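Local structure of HIAXHD3 (Humicola insolens, 3ZXK) at residues A264-Y269 with I274-P279; S235-P240 with G245-G250; N10-E15 with V51-V56; S27-S32 with G251-P256. The protein probably removes arabinofuranose side chains from xylan as a family 43 arabinofuranosidase, and has served as the starting point for engineering endo-xylanase activity. All blocks are in the same frame, centred on the assembly; numbering follows the deposited sequence. Where two conformers were deposited one is given.

Interaction 1 (A264-Y269 with I274-P279); sequences AFMDAY and IPVVAP. With AHR (alpha-L-arabinofuranose), chain C.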
loop_
_atom_site.group_PDB
_atom_site.type_symbol
_atom_site.label_atom_id
_atom_site.label_comp_id
_atom_site.label_asym_id
_atom_site.label_seq_id
_atom_site.Cartn_x
_atom_site.Cartn_y
_atom_site.Cartn_z
ATOM N N ALA A 264 -12.163 -7.645 3.842
ATOM C CA ALA A 264 -12.571 -6.586 2.891
ATOM C C ALA A 264 -11.786 -5.324 3.212
ATOM O O ALA A 264 -10.981 -5.327 4.155
ATOM C CB ALA A 264 -14.080 -6.311 2.979
ATOM N N PHE A 265 -11.976 -4.230 2.471
ATOM C CA PHE A 265 -11.433 -2.986 3.000
ATOM C C PHE A 265 -12.471 -1.891 3.004
ATOM O O PHE A 265 -13.511 -1.990 2.318
ATOM C CB PHE A 265 -10.139 -2.522 2.264
ATOM C CG PHE A 265 -10.304 -2.393 0.784
ATOM C CD1 PHE A 265 -10.847 -1.226 0.235
ATOM C CD2 PHE A 265 -9.922 -3.437 -0.068
ATOM C CE1 PHE A 265 -11.007 -1.101 -1.143
ATOM C CE2 PHE A 265 -10.065 -3.306 -1.432
ATOM C CZ PHE A 265 -10.601 -2.146 -1.972
ATOM N N MET A 266 -12.177 -0.858 3.799
ATOM C CA MET A 266 -13.001 0.337 3.975
ATOM C C MET A 266 -12.344 1.510 3.248
ATOM O O MET A 266 -11.105 1.588 3.218
ATOM C CB MET A 266 -13.060 0.708 5.464
ATOM C CG MET A 266 -13.576 -0.376 6.400
ATOM S SD MET A 266 -15.300 -0.847 6.112
ATOM C CE MET A 266 -16.191 0.694 6.367
ATOM N N ASP A 267 -13.157 2.446 2.754
ATOM C CA ASP A 267 -12.676 3.737 2.216
ATOM C C ASP A 267 -12.425 4.775 3.331
ATOM O O ASP A 267 -13.118 5.785 3.450
ATOM C CB ASP A 267 -13.607 4.285 1.112
ATOM C CG ASP A 267 -13.569 3.444 -0.174
ATOM O OD1 ASP A 267 -12.499 2.900 -0.502
ATOM O OD2 ASP A 267 -14.620 3.326 -0.858
ATOM N N ALA A 268 -11.420 4.512 4.158
ATOM C CA ALA A 268 -11.163 5.301 5.353
ATOM C C ALA A 268 -10.293 6.531 5.075
ATOM O O ALA A 268 -9.344 6.805 5.817
ATOM C CB ALA A 268 -10.522 4.408 6.411
ATOM N N TYR A 269 -10.628 7.280 4.013
ATOM C CA TYR A 269 -9.972 8.544 3.695
ATOM C C TYR A 269 -10.222 9.519 4.852
ATOM O O TYR A 269 -11.310 9.496 5.457
ATOM C CB TYR A 269 -10.488 9.074 2.366
ATOM C CG TYR A 269 -10.063 8.155 1.246
ATOM C CD1 TYR A 269 -8.731 8.093 0.854
ATOM C CD2 TYR A 269 -10.967 7.289 0.627
ATOM C CE1 TYR A 269 -8.314 7.216 -0.142
ATOM C CE2 TYR A 269 -10.552 6.421 -0.372
ATOM C CZ TYR A 269 -9.217 6.395 -0.757
ATOM O OH TYR A 269 -8.802 5.521 -1.757
ATOM N N ILE A 274 -8.311 0.451 4.304
ATOM C CA ILE A 274 -7.805 -0.362 5.394
ATOM C C ILE A 274 -8.632 -1.637 5.586
ATOM O O ILE A 274 -9.840 -1.643 5.380
ATOM C CB ILE A 274 -7.690 0.481 6.705
ATOM C CG1 ILE A 274 -9.075 0.824 7.280
ATOM C CG2 ILE A 274 -6.843 1.741 6.450
ATOM C CD1 ILE A 274 -9.007 1.696 8.522
ATOM N N PRO A 275 -7.980 -2.732 6.004
ATOM C CA PRO A 275 -8.694 -4.004 6.040
ATOM C C PRO A 275 -9.541 -4.247 7.290
ATOM O O PRO A 275 -9.152 -3.868 8.404
ATOM C CB PRO A 275 -7.564 -5.050 5.996
ATOM C CG PRO A 275 -6.380 -4.355 6.595
ATOM C CD PRO A 275 -6.520 -2.900 6.190
ATOM N N VAL A 276 -10.685 -4.885 7.057
ATOM C CA VAL A 276 -11.600 -5.344 8.123
ATOM C C VAL A 276 -11.893 -6.826 7.856
ATOM O O VAL A 276 -11.874 -7.275 6.711
ATOM C CB VAL A 276 -12.906 -4.503 8.170
ATOM C CG1 VAL A 276 -12.580 -3.062 8.564
ATOM C CG2 VAL A 276 -13.597 -4.503 6.824
ATOM N N VAL A 277 -12.168 -7.575 8.929
ATOM C CA VAL A 277 -12.333 -9.039 8.867
ATOM C C VAL A 277 -13.658 -9.447 9.515
ATOM O O VAL A 277 -14.020 -8.934 10.577
ATOM C CB VAL A 277 -11.150 -9.756 9.572
ATOM C CG1 VAL A 277 -11.293 -11.272 9.466
ATOM C CG2 VAL A 277 -9.824 -9.346 8.922
ATOM N N ALA A 278 -14.397 -10.319 8.836
ATOM C CA ALA A 278 -15.582 -10.993 9.426
ATOM C C ALA A 278 -15.560 -12.513 9.171
ATOM O O ALA A 278 -15.067 -12.962 8.155
ATOM C CB ALA A 278 -16.860 -10.389 8.882
ATOM N N PRO A 279 -16.139 -13.297 10.076
ATOM C CA PRO A 279 -16.311 -14.714 9.767
ATOM C C PRO A 279 -17.363 -14.946 8.674
ATOM O O PRO A 279 -18.284 -14.123 8.479
ATOM C CB PRO A 279 -16.816 -15.315 11.081
ATOM C CG PRO A 279 -16.787 -14.202 12.079
ATOM C CD PRO A 279 -16.834 -12.917 11.313
HETATM O O5 AHR C . -14.857 4.872 -3.043
HETATM C C5 AHR C . -13.480 5.014 -3.445
HETATM C C4 AHR C . -13.022 3.874 -4.360
HETATM O O4 AHR C . -13.822 3.824 -5.539
HETATM C C3 AHR C . -13.155 2.453 -3.820
HETATM O O3 AHR C . -12.086 2.081 -2.963
HETATM C C2 AHR C . -13.143 1.584 -5.048
HETATM O O2 AHR C . -13.987 0.426 -4.895
HETATM C C1 AHR C . -13.720 2.505 -6.104
#
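Ala264 and Met266 pair with Val276 and Ile274 in an antiparallel hairpin in which four backbone hydrogen bonds flank the non-hydrogen-bonded pair of Phe265 and Pro275, whose CA atoms are 4.2 Å apart. The bond from Ala264 N to Val276 O is 2.9 Å. On one face of the sheet Met266 carries the apolar contact. Its bent chain crosses Val276 at about a right angle, and in the conformer described Met266 CG reaches Val276 CG1 at 3.6 Å. Ile274 lies on the same face, and its CD1 touches Ala268 CB at 3.8 Å, just beyond the paired residues. Phe265 occupies the other face, with CG between the backbone N and the carbonyl carbon (chi1 55°), and its ring leads away from the hairpin until the CE1 edge faces the arabinose, 3.8 Å from AHR O3. Two residues on from Phe265, the Asp267 carboxylate accepts a hydrogen bond from each of two sugar hydroxyls, AHR O3 to OD1 at 2.6 Å and AHR O5 to OD2 at 2.7 Å. His248 and Arg273 also bond the sugar, and the hairpin contributes Phe265 and Asp267 to the glycan pocket of a five-bladed beta-propeller of the family 43 type.

Interaction 2 (S235-P240 with G245-G250); sequences SRIQGP and GFAHQG. With AHR (alpha-L-arabinofuranose), chain C.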
loop_
_atom_site.group_PDB
_atom_site.type_symbol
_atom_site.label_atom_id
_atom_site.label_comp_id
_atom_site.label_asym_id
_atom_site.label_seq_id
_atom_site.Cartn_x
_atom_site.Cartn_y
_atom_site.Cartn_z
ATOM N N SER A 235 -23.964 -5.868 0.758
ATOM C CA SER A 235 -24.393 -4.725 -0.049
ATOM C C SER A 235 -24.777 -3.611 0.879
ATOM O O SER A 235 -25.748 -3.737 1.656
ATOM C CB SER A 235 -25.554 -5.098 -0.966
ATOM O OG SER A 235 -25.939 -3.985 -1.764
ATOM N N ARG A 236 -23.981 -2.546 0.829
ATOM C CA ARG A 236 -24.178 -1.353 1.662
ATOM C C ARG A 236 -24.326 -1.760 3.128
ATOM O O ARG A 236 -25.180 -1.235 3.840
ATOM C CB ARG A 236 -25.390 -0.545 1.173
ATOM C CG ARG A 236 -25.242 -0.086 -0.284
ATOM C CD ARG A 236 -26.367 0.844 -0.756
ATOM N NE ARG A 236 -26.296 2.152 -0.100
ATOM C CZ ARG A 236 -25.509 3.153 -0.479
ATOM N NH1 ARG A 236 -24.693 3.019 -1.525
ATOM N NH2 ARG A 236 -25.528 4.296 0.209
ATOM N N ILE A 237 -23.506 -2.719 3.569
ATOM C CA ILE A 237 -23.499 -3.139 4.983
ATOM C C ILE A 237 -22.984 -1.997 5.882
ATOM O O ILE A 237 -22.089 -1.257 5.498
ATOM C CB ILE A 237 -22.674 -4.429 5.197
ATOM C CG1 ILE A 237 -23.086 -5.141 6.496
ATOM C CG2 ILE A 237 -21.172 -4.146 5.121
ATOM C CD1 ILE A 237 -22.480 -6.529 6.631
ATOM N N GLN A 238 -23.587 -1.838 7.059
ATOM C CA GLN A 238 -23.129 -0.840 8.024
ATOM C C GLN A 238 -22.025 -1.410 8.915
ATOM O O GLN A 238 -22.027 -2.609 9.194
ATOM C CB GLN A 238 -24.305 -0.320 8.865
ATOM C CG GLN A 238 -25.329 0.489 8.078
ATOM C CD GLN A 238 -24.774 1.809 7.549
ATOM O OE1 GLN A 238 -24.027 2.511 8.244
ATOM N NE2 GLN A 238 -25.144 2.163 6.315
ATOM N N GLY A 239 -21.102 -0.550 9.356
ATOM C CA GLY A 239 -19.958 -0.961 10.191
ATOM C C GLY A 239 -18.801 -1.520 9.369
ATOM O O GLY A 239 -18.928 -1.752 8.181
ATOM N N PRO A 240 -17.662 -1.764 10.010
ATOM C CA PRO A 240 -17.478 -1.622 11.440
ATOM C C PRO A 240 -16.870 -0.279 11.849
ATOM O O PRO A 240 -16.529 -0.095 13.017
ATOM C CB PRO A 240 -16.483 -2.750 11.746
ATOM C CG PRO A 240 -15.594 -2.748 10.534
ATOM C CD PRO A 240 -16.557 -2.526 9.388
ATOM N N GLY A 245 -16.832 4.927 4.117
ATOM C CA GLY A 245 -17.537 4.223 3.050
ATOM C C GLY A 245 -18.057 2.874 3.504
ATOM O O GLY A 245 -18.450 2.683 4.673
ATOM N N PHE A 246 -18.010 1.920 2.583
ATOM C CA PHE A 246 -18.518 0.586 2.819
ATOM C C PHE A 246 -17.443 -0.447 2.647
ATOM O O PHE A 246 -16.574 -0.316 1.770
ATOM C CB PHE A 246 -19.598 0.248 1.791
ATOM C CG PHE A 246 -20.787 1.122 1.875
ATOM C CD1 PHE A 246 -21.768 0.862 2.829
ATOM C CD2 PHE A 246 -20.912 2.239 1.054
ATOM C CE1 PHE A 246 -22.883 1.693 2.944
ATOM C CE2 PHE A 246 -22.038 3.061 1.149
ATOM C CZ PHE A 246 -23.015 2.791 2.106
ATOM N N ALA A 247 -17.511 -1.469 3.492
ATOM C CA ALA A 247 -16.697 -2.682 3.349
ATOM C C ALA A 247 -16.985 -3.334 2.013
ATOM O O ALA A 247 -18.144 -3.619 1.693
ATOM C CB ALA A 247 -17.003 -3.651 4.501
ATOM N N HIS A 248 -15.928 -3.517 1.206
ATOM C CA HIS A 248 -16.100 -4.151 -0.107
ATOM C C HIS A 248 -14.795 -4.629 -0.649
ATOM O O HIS A 248 -13.728 -4.338 -0.068
ATOM C CB HIS A 248 -16.782 -3.171 -1.076
ATOM C CG HIS A 248 -15.927 -1.994 -1.478
ATOM N ND1 HIS A 248 -15.546 -1.016 -0.615
ATOM C CD2 HIS A 248 -15.371 -1.664 -2.703
ATOM C CE1 HIS A 248 -14.777 -0.118 -1.273
ATOM N NE2 HIS A 248 -14.691 -0.503 -2.548
ATOM N N GLN A 249 -14.862 -5.348 -1.779
ATOM C CA GLN A 249 -13.692 -5.872 -2.473
ATOM C C GLN A 249 -12.936 -6.845 -1.527
ATOM O O GLN A 249 -13.564 -7.505 -0.675
ATOM C CB GLN A 249 -12.844 -4.739 -3.072
ATOM C CG GLN A 249 -12.201 -5.139 -4.390
ATOM C CD GLN A 249 -11.617 -3.964 -5.148
ATOM O OE1 GLN A 249 -12.080 -2.818 -5.005
ATOM N NE2 GLN A 249 -10.570 -4.238 -5.960
ATOM N N GLY A 250 -11.625 -7.003 -1.660
ATOM C CA GLY A 250 -10.947 -7.959 -0.767
ATOM C C GLY A 250 -11.152 -9.400 -1.221
ATOM O O GLY A 250 -11.437 -9.670 -2.396
HETATM O O5 AHR C . -14.857 4.872 -3.043
HETATM C C5 AHR C . -13.480 5.014 -3.445
HETATM C C4 AHR C . -13.022 3.874 -4.360
HETATM O O4 AHR C . -13.822 3.824 -5.539
HETATM C C3 AHR C . -13.155 2.453 -3.820
HETATM O O3 AHR C . -12.086 2.081 -2.963
HETATM C C2 AHR C . -13.143 1.584 -5.048
HETATM O O2 AHR C . -13.987 0.426 -4.895
HETATM C C1 AHR C . -13.720 2.505 -6.104
HETATM O O HOH W 1 -20.965 -3.180 1.788
HETATM O O HOH W 2 -19.429 -1.076 5.691
HETATM O O HOH W 3 -20.690 1.663 6.017
#
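Ile237 O is approached by two waters and by the edge of the Phe246 ring: water 2 is 2.7 Å away, water 3 is more distant, and the oxygen lies close to the ring plane of Phe246, 3.4 Å from CD1. Water 2 also accepts the backbone N-H of Ala247 at 2.9 Å, while water 1 takes the N-H of Ile237 and donates to Ala247 O, so the two loop stretches are joined by solvent and not by direct hydrogen bonds. Arg236 CG lies over one face of the Phe246 ring, and the bend at chi3 (69°) turns the guanidinium so that one of its faces covers Phe246 CZ, 3.5 Å from Arg236 NH2, with the planes 56° apart. Asp212 holds Arg236 NH1 in a salt bridge and so helps fix this pose. Deeper in, Ile237 CG2 meets Ala247 CB at 4.2 Å. The chain then delivers His248, whose ND1 donates to Phe246 O at 2.7 Å. This bond should restrain the imidazole's rotation, with NE2 directed at the arabinose and 2.6 Å from AHR O2. The loop thereby probably helps to orient a histidine of the glycan pocket of this propeller.

Interaction 3 (N10-E15 with V51-V56); sequences NPVLWE and VHWTPV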
loop_
_atom_site.group_PDB
_atom_site.type_symbol
_atom_site.label_atom_id
_atom_site.label_comp_id
_atom_site.label_asym_id
_atom_site.label_seq_id
_atom_site.Cartn_x
_atom_site.Cartn_y
_atom_site.Cartn_z
ATOM N N ASN A 10 -11.959 -4.621 14.748
ATOM C CA ASN A 10 -11.753 -4.037 13.419
ATOM C C ASN A 10 -11.495 -2.515 13.526
ATOM O O ASN A 10 -12.046 -1.881 14.421
ATOM C CB ASN A 10 -12.989 -4.288 12.562
ATOM C CG ASN A 10 -12.992 -5.682 11.948
ATOM O OD1 ASN A 10 -12.019 -6.088 11.306
ATOM N ND2 ASN A 10 -14.093 -6.400 12.118
ATOM N N PRO A 11 -10.654 -1.926 12.640
ATOM C CA PRO A 11 -9.919 -2.590 11.571
ATOM C C PRO A 11 -8.724 -3.395 12.100
ATOM O O PRO A 11 -8.200 -3.118 13.197
ATOM C CB PRO A 11 -9.470 -1.427 10.688
ATOM C CG PRO A 11 -9.258 -0.315 11.666
ATOM C CD PRO A 11 -10.364 -0.473 12.679
ATOM N N VAL A 12 -8.302 -4.393 11.330
ATOM C CA VAL A 12 -7.185 -5.211 11.799
ATOM C C VAL A 12 -5.823 -4.539 11.605
ATOM O O VAL A 12 -4.892 -4.802 12.360
ATOM C CB VAL A 12 -7.214 -6.642 11.222
ATOM C CG1 VAL A 12 -8.498 -7.326 11.639
ATOM C CG2 VAL A 12 -7.073 -6.640 9.695
ATOM N N LEU A 13 -5.727 -3.633 10.635
ATOM C CA LEU A 13 -4.481 -2.914 10.374
ATOM C C LEU A 13 -4.908 -1.548 9.900
ATOM O O LEU A 13 -5.605 -1.441 8.891
ATOM C CB LEU A 13 -3.672 -3.622 9.283
ATOM C CG LEU A 13 -2.373 -2.913 8.853
ATOM C CD1 LEU A 13 -1.372 -2.741 9.983
ATOM C CD2 LEU A 13 -1.738 -3.628 7.671
ATOM N N TRP A 14 -4.532 -0.495 10.619
ATOM C CA TRP A 14 -4.979 0.836 10.246
ATOM C C TRP A 14 -3.949 1.517 9.393
ATOM O O TRP A 14 -3.420 2.585 9.749
ATOM C CB TRP A 14 -5.260 1.659 11.485
ATOM C CG TRP A 14 -6.289 2.732 11.227
ATOM C CD1 TRP A 14 -6.340 3.635 10.181
ATOM C CD2 TRP A 14 -7.447 3.031 12.062
ATOM N NE1 TRP A 14 -7.420 4.459 10.313
ATOM C CE2 TRP A 14 -8.138 4.140 11.424
ATOM C CE3 TRP A 14 -7.954 2.505 13.251
ATOM C CZ2 TRP A 14 -9.308 4.669 11.946
ATOM C CZ3 TRP A 14 -9.138 3.042 13.769
ATOM C CH2 TRP A 14 -9.788 4.106 13.137
ATOM N N GLU A 15 -3.631 0.891 8.270
ATOM C CA GLU A 15 -2.649 1.434 7.321
ATOM C C GLU A 15 -3.165 1.114 5.923
ATOM O O GLU A 15 -3.771 0.055 5.695
ATOM C CB GLU A 15 -1.253 0.819 7.533
ATOM C CG GLU A 15 -0.542 1.257 8.826
ATOM C CD GLU A 15 0.881 0.710 8.983
ATOM O OE1 GLU A 15 1.495 0.397 7.945
ATOM O OE2 GLU A 15 1.387 0.574 10.140
ATOM N N VAL A 51 -5.114 -11.014 11.965
ATOM C CA VAL A 51 -5.341 -9.802 12.754
ATOM C C VAL A 51 -4.084 -8.953 12.915
ATOM O O VAL A 51 -4.136 -7.752 12.714
ATOM C CB VAL A 51 -5.930 -10.176 14.119
ATOM C CG1 VAL A 51 -6.004 -8.979 15.048
ATOM C CG2 VAL A 51 -7.300 -10.808 13.924
ATOM N N HIS A 52 -2.963 -9.570 13.278
ATOM C CA HIS A 52 -1.720 -8.832 13.457
ATOM C C HIS A 52 -0.822 -9.085 12.279
ATOM O O HIS A 52 -0.354 -10.214 12.070
ATOM C CB HIS A 52 -1.060 -9.280 14.751
ATOM C CG HIS A 52 -1.939 -9.102 15.968
ATOM N ND1 HIS A 52 -2.652 -10.110 16.512
ATOM C CD2 HIS A 52 -2.225 -7.970 16.720
ATOM C CE1 HIS A 52 -3.339 -9.652 17.582
ATOM N NE2 HIS A 52 -3.079 -8.344 17.711
ATOM N N TRP A 53 -0.605 -8.043 11.485
ATOM C CA TRP A 53 0.086 -8.141 10.199
ATOM C C TRP A 53 1.416 -7.443 10.278
ATOM O O TRP A 53 1.522 -6.378 10.918
ATOM C CB TRP A 53 -0.746 -7.488 9.122
ATOM C CG TRP A 53 -2.030 -8.197 8.868
ATOM C CD1 TRP A 53 -3.268 -7.949 9.439
ATOM C CD2 TRP A 53 -2.229 -9.320 7.965
ATOM N NE1 TRP A 53 -4.217 -8.796 8.931
ATOM C CE2 TRP A 53 -3.651 -9.666 8.043
ATOM C CE3 TRP A 53 -1.401 -10.039 7.107
ATOM C CZ2 TRP A 53 -4.196 -10.704 7.290
ATOM C CZ3 TRP A 53 -1.955 -11.095 6.376
ATOM C CH2 TRP A 53 -3.322 -11.407 6.456
ATOM N N THR A 54 2.416 -8.003 9.592
ATOM C CA THR A 54 3.777 -7.463 9.515
ATOM C C THR A 54 4.193 -7.514 8.044
ATOM O O THR A 54 3.991 -8.556 7.401
ATOM C CB THR A 54 4.759 -8.348 10.300
ATOM O OG1 THR A 54 4.379 -8.382 11.683
ATOM C CG2 THR A 54 6.184 -7.819 10.178
ATOM N N PRO A 55 4.749 -6.409 7.503
ATOM C CA PRO A 55 5.198 -6.450 6.094
ATOM C C PRO A 55 6.477 -7.282 5.965
ATOM O O PRO A 55 7.375 -7.168 6.823
ATOM C CB PRO A 55 5.422 -4.968 5.745
ATOM C CG PRO A 55 5.684 -4.309 7.045
ATOM C CD PRO A 55 5.039 -5.106 8.145
ATOM N N VAL A 56 6.541 -8.167 4.968
ATOM C CA VAL A 56 7.705 -9.056 4.860
ATOM C C VAL A 56 8.502 -8.946 3.571
ATOM O O VAL A 56 9.690 -9.268 3.569
ATOM C CB VAL A 56 7.373 -10.528 5.178
ATOM C CG1 VAL A 56 6.962 -10.627 6.643
ATOM C CG2 VAL A 56 6.302 -11.073 4.225
HETATM O O HOH W 4 -2.095 -5.693 12.057
#
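Val12 points its CG2 methyl at the pyrrole edge of Trp53, 3.7 Å from Trp53 NE1 and near the plane of the indole, while its other branch, CG1, lies 4.3 Å from Val51 CG2. With CG1 beside the backbone N and CG2 between N and the carbonyl carbon (chi1 -60°), the two methyls fork over successive parts of the 51-56 segment. Leu13, the next residue, rests CD2 against Trp53 CB at 4.2 Å. No direct hydrogen bond crosses here. The carbonyl oxygens Val12 O and Val51 O come to 3.1 Å of each other, two acceptors that would be expected to repel. Water 4 bridges the backbones, donating to Val12 O at 3.0 Å and accepting from Trp53 N at 2.8 Å. In the propeller, the 51-56 segment runs into strand 54-58, one of the two outer strands of the four-stranded blade that begins at residue 21, whereas 10-15 is the N-terminal loop running along strand 273-282 of the final blade. The contact therefore spans the seam between first and last blades. Further out, the indole of Trp53 packs edge-to-face with Tyr31, and its NE1 makes a weak hydrogen bond to Leu50 O. Val12 is positioned by a backbone bond to Pro275, and just before it Asn10 holds Val277 N through OD1 and Gly299 O through ND2. Beyond Leu13 the chain bends in an inverse gamma turn centred on Trp14, whose ring carries Pro11 CG 3.4 Å above one face.

Interaction 4 (S27-S32 with G251-P256); sequences SVFYYS and GIVDAP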
loop_
_atom_site.group_PDB
_atom_site.type_symbol
_atom_site.label_atom_id
_atom_site.label_comp_id
_atom_site.label_asym_id
_atom_site.label_seq_id
_atom_site.Cartn_x
_atom_site.Cartn_y
_atom_site.Cartn_z
ATOM N N SER A 27 0.418 -22.606 8.315
ATOM C CA SER A 27 0.085 -21.773 9.467
ATOM C C SER A 27 0.129 -20.256 9.209
ATOM O O SER A 27 -0.162 -19.454 10.097
ATOM C CB SER A 27 1.024 -22.135 10.627
ATOM O OG SER A 27 0.836 -23.490 10.952
ATOM N N VAL A 28 0.462 -19.856 7.987
ATOM C CA VAL A 28 0.729 -18.453 7.703
ATOM C C VAL A 28 -0.252 -17.884 6.686
ATOM O O VAL A 28 -0.527 -18.514 5.654
ATOM C CB VAL A 28 2.176 -18.233 7.169
ATOM C CG1 VAL A 28 2.401 -16.743 6.946
ATOM C CG2 VAL A 28 3.201 -18.811 8.136
ATOM N N PHE A 29 -0.764 -16.697 6.982
ATOM C CA PHE A 29 -1.599 -15.967 6.015
ATOM C C PHE A 29 -0.745 -14.897 5.359
ATOM O O PHE A 29 0.056 -14.216 6.023
ATOM C CB PHE A 29 -2.756 -15.257 6.709
ATOM C CG PHE A 29 -3.665 -16.168 7.474
ATOM C CD1 PHE A 29 -4.745 -16.796 6.823
ATOM C CD2 PHE A 29 -3.495 -16.381 8.844
ATOM C CE1 PHE A 29 -5.617 -17.631 7.516
ATOM C CE2 PHE A 29 -4.377 -17.227 9.543
ATOM C CZ PHE A 29 -5.437 -17.845 8.875
ATOM N N TYR A 30 -0.954 -14.709 4.068
ATOM C CA TYR A 30 -0.269 -13.686 3.270
ATOM C C TYR A 30 -1.280 -12.746 2.641
ATOM O O TYR A 30 -2.373 -13.167 2.297
ATOM C CB TYR A 30 0.611 -14.326 2.191
ATOM C CG TYR A 30 1.810 -15.035 2.769
ATOM C CD1 TYR A 30 2.910 -14.313 3.243
ATOM C CD2 TYR A 30 1.824 -16.421 2.882
ATOM C CE1 TYR A 30 3.996 -14.965 3.794
ATOM C CE2 TYR A 30 2.909 -17.087 3.428
ATOM C CZ TYR A 30 3.984 -16.354 3.855
ATOM O OH TYR A 30 5.059 -16.973 4.419
ATOM N N TYR A 31 -0.902 -11.484 2.501
ATOM C CA TYR A 31 -1.807 -10.397 2.057
ATOM C C TYR A 31 -0.982 -9.580 1.095
ATOM O O TYR A 31 0.133 -9.158 1.432
ATOM C CB TYR A 31 -2.115 -9.574 3.305
ATOM C CG TYR A 31 -2.987 -8.339 3.236
ATOM C CD1 TYR A 31 -2.707 -7.272 2.374
ATOM C CD2 TYR A 31 -4.044 -8.204 4.132
ATOM C CE1 TYR A 31 -3.476 -6.108 2.392
ATOM C CE2 TYR A 31 -4.815 -7.053 4.138
ATOM C CZ TYR A 31 -4.532 -6.018 3.290
ATOM O OH TYR A 31 -5.359 -4.922 3.386
ATOM N N SER A 32 -1.510 -9.385 -0.104
ATOM C CA SER A 32 -0.867 -8.599 -1.151
ATOM C C SER A 32 -1.700 -7.357 -1.462
ATOM O O SER A 32 -2.915 -7.466 -1.592
ATOM C CB SER A 32 -0.700 -9.480 -2.390
ATOM O OG SER A 32 -0.195 -8.757 -3.500
ATOM N N GLY A 251 -11.039 -10.333 -0.287
ATOM C CA GLY A 251 -11.146 -11.745 -0.647
ATOM C C GLY A 251 -11.437 -12.597 0.556
ATOM O O GLY A 251 -11.560 -12.101 1.680
ATOM N N ILE A 252 -11.544 -13.893 0.304
ATOM C CA ILE A 252 -11.876 -14.826 1.371
ATOM C C ILE A 252 -10.745 -15.823 1.559
ATOM O O ILE A 252 -9.982 -16.096 0.629
ATOM C CB ILE A 252 -13.226 -15.544 1.134
ATOM C CG1 ILE A 252 -13.216 -16.351 -0.174
ATOM C CG2 ILE A 252 -14.367 -14.507 1.149
ATOM C CD1 ILE A 252 -14.389 -17.313 -0.307
ATOM N N VAL A 253 -10.637 -16.386 2.766
ATOM C CA VAL A 253 -9.508 -17.239 3.105
ATOM C C VAL A 253 -9.913 -18.187 4.227
ATOM O O VAL A 253 -10.729 -17.820 5.091
ATOM C CB VAL A 253 -8.253 -16.418 3.460
ATOM C CG1 VAL A 253 -8.478 -15.509 4.697
ATOM C CG2 VAL A 253 -7.063 -17.346 3.673
ATOM N N ASP A 254 -9.362 -19.394 4.188
ATOM C CA ASP A 254 -9.634 -20.430 5.167
ATOM C C ASP A 254 -8.552 -20.402 6.242
ATOM O O ASP A 254 -7.364 -20.272 5.930
ATOM C CB ASP A 254 -9.666 -21.822 4.513
ATOM C CG ASP A 254 -8.407 -22.151 3.665
ATOM O OD1 ASP A 254 -8.065 -21.379 2.724
ATOM O OD2 ASP A 254 -7.816 -23.233 3.858
ATOM N N ALA A 255 -8.961 -20.515 7.498
ATOM C CA ALA A 255 -8.003 -20.709 8.597
ATOM C C ALA A 255 -7.648 -22.195 8.718
ATOM O O ALA A 255 -8.316 -23.059 8.122
ATOM C CB ALA A 255 -8.571 -20.166 9.906
ATOM N N PRO A 256 -6.583 -22.516 9.467
ATOM C CA PRO A 256 -6.235 -23.932 9.609
ATOM C C PRO A 256 -7.370 -24.811 10.160
ATOM O O PRO A 256 -7.420 -25.997 9.840
ATOM C CB PRO A 256 -5.043 -23.901 10.573
ATOM C CG PRO A 256 -4.418 -22.579 10.314
ATOM C CD PRO A 256 -5.578 -21.642 10.108
#
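Phe29 drives the rim of its ring into the 251-256 segment, meeting Val253, Asp254 and Ala255 in turn along one edge. At one end of that edge Phe29 CD1 touches Val253 CG2 at 3.9 Å, nearly in the ring plane. The valine presents this methyl because CG2 is anti to its own backbone N, with CG1 in the position between N and the carbonyl carbon (chi1 61°). Next along, Phe29 CE1 lies 3.5 Å from Asp254 O, so the aromatic C-H edge, slightly positive, faces a carbonyl oxygen. Phe29 CZ then reaches Ala255 CA at 3.9 Å and Pro256 CD at 4.0 Å; Pro256 comes from the opposite direction to Phe29. Strand 28-32 is the second strand of the first four-stranded blade of the propeller, and strand 250-254 opens the last, so this edge-on packing joins the two blades that close the ring, each built from consecutive strands. No hydrogen bond passes between the segments, and the fit is apolar apart from the single carbonyl. Strand 21-25 of the first blade also takes part at this seam: Arg24 forms a salt bridge to Asp254 OD2 and touches both Phe29 and Pro256, while Val22 packs on Val253. Phe29 itself is held in its sheet by backbone bonding to Ser47, and its side chain also rests on Leu50.

From the N terminus, interaction 3 opens first, joining the loop 10-15 to 51-56 and closing a loop that holds most of the first blade. Interaction 4 starts within that span, at 27-32, and ends at 251-256, so the two cross; both tie the first blade to the last, or to the N-terminal loop lying along it. Interaction 2 is a short loop closure that falls wholly within the long span of interaction 4 and leads directly into strand 250-254. Interaction 1 follows as the hairpin of the last blade. It touches the other three and shares the arabinose with interaction 2, bringing blade closure and sugar site together.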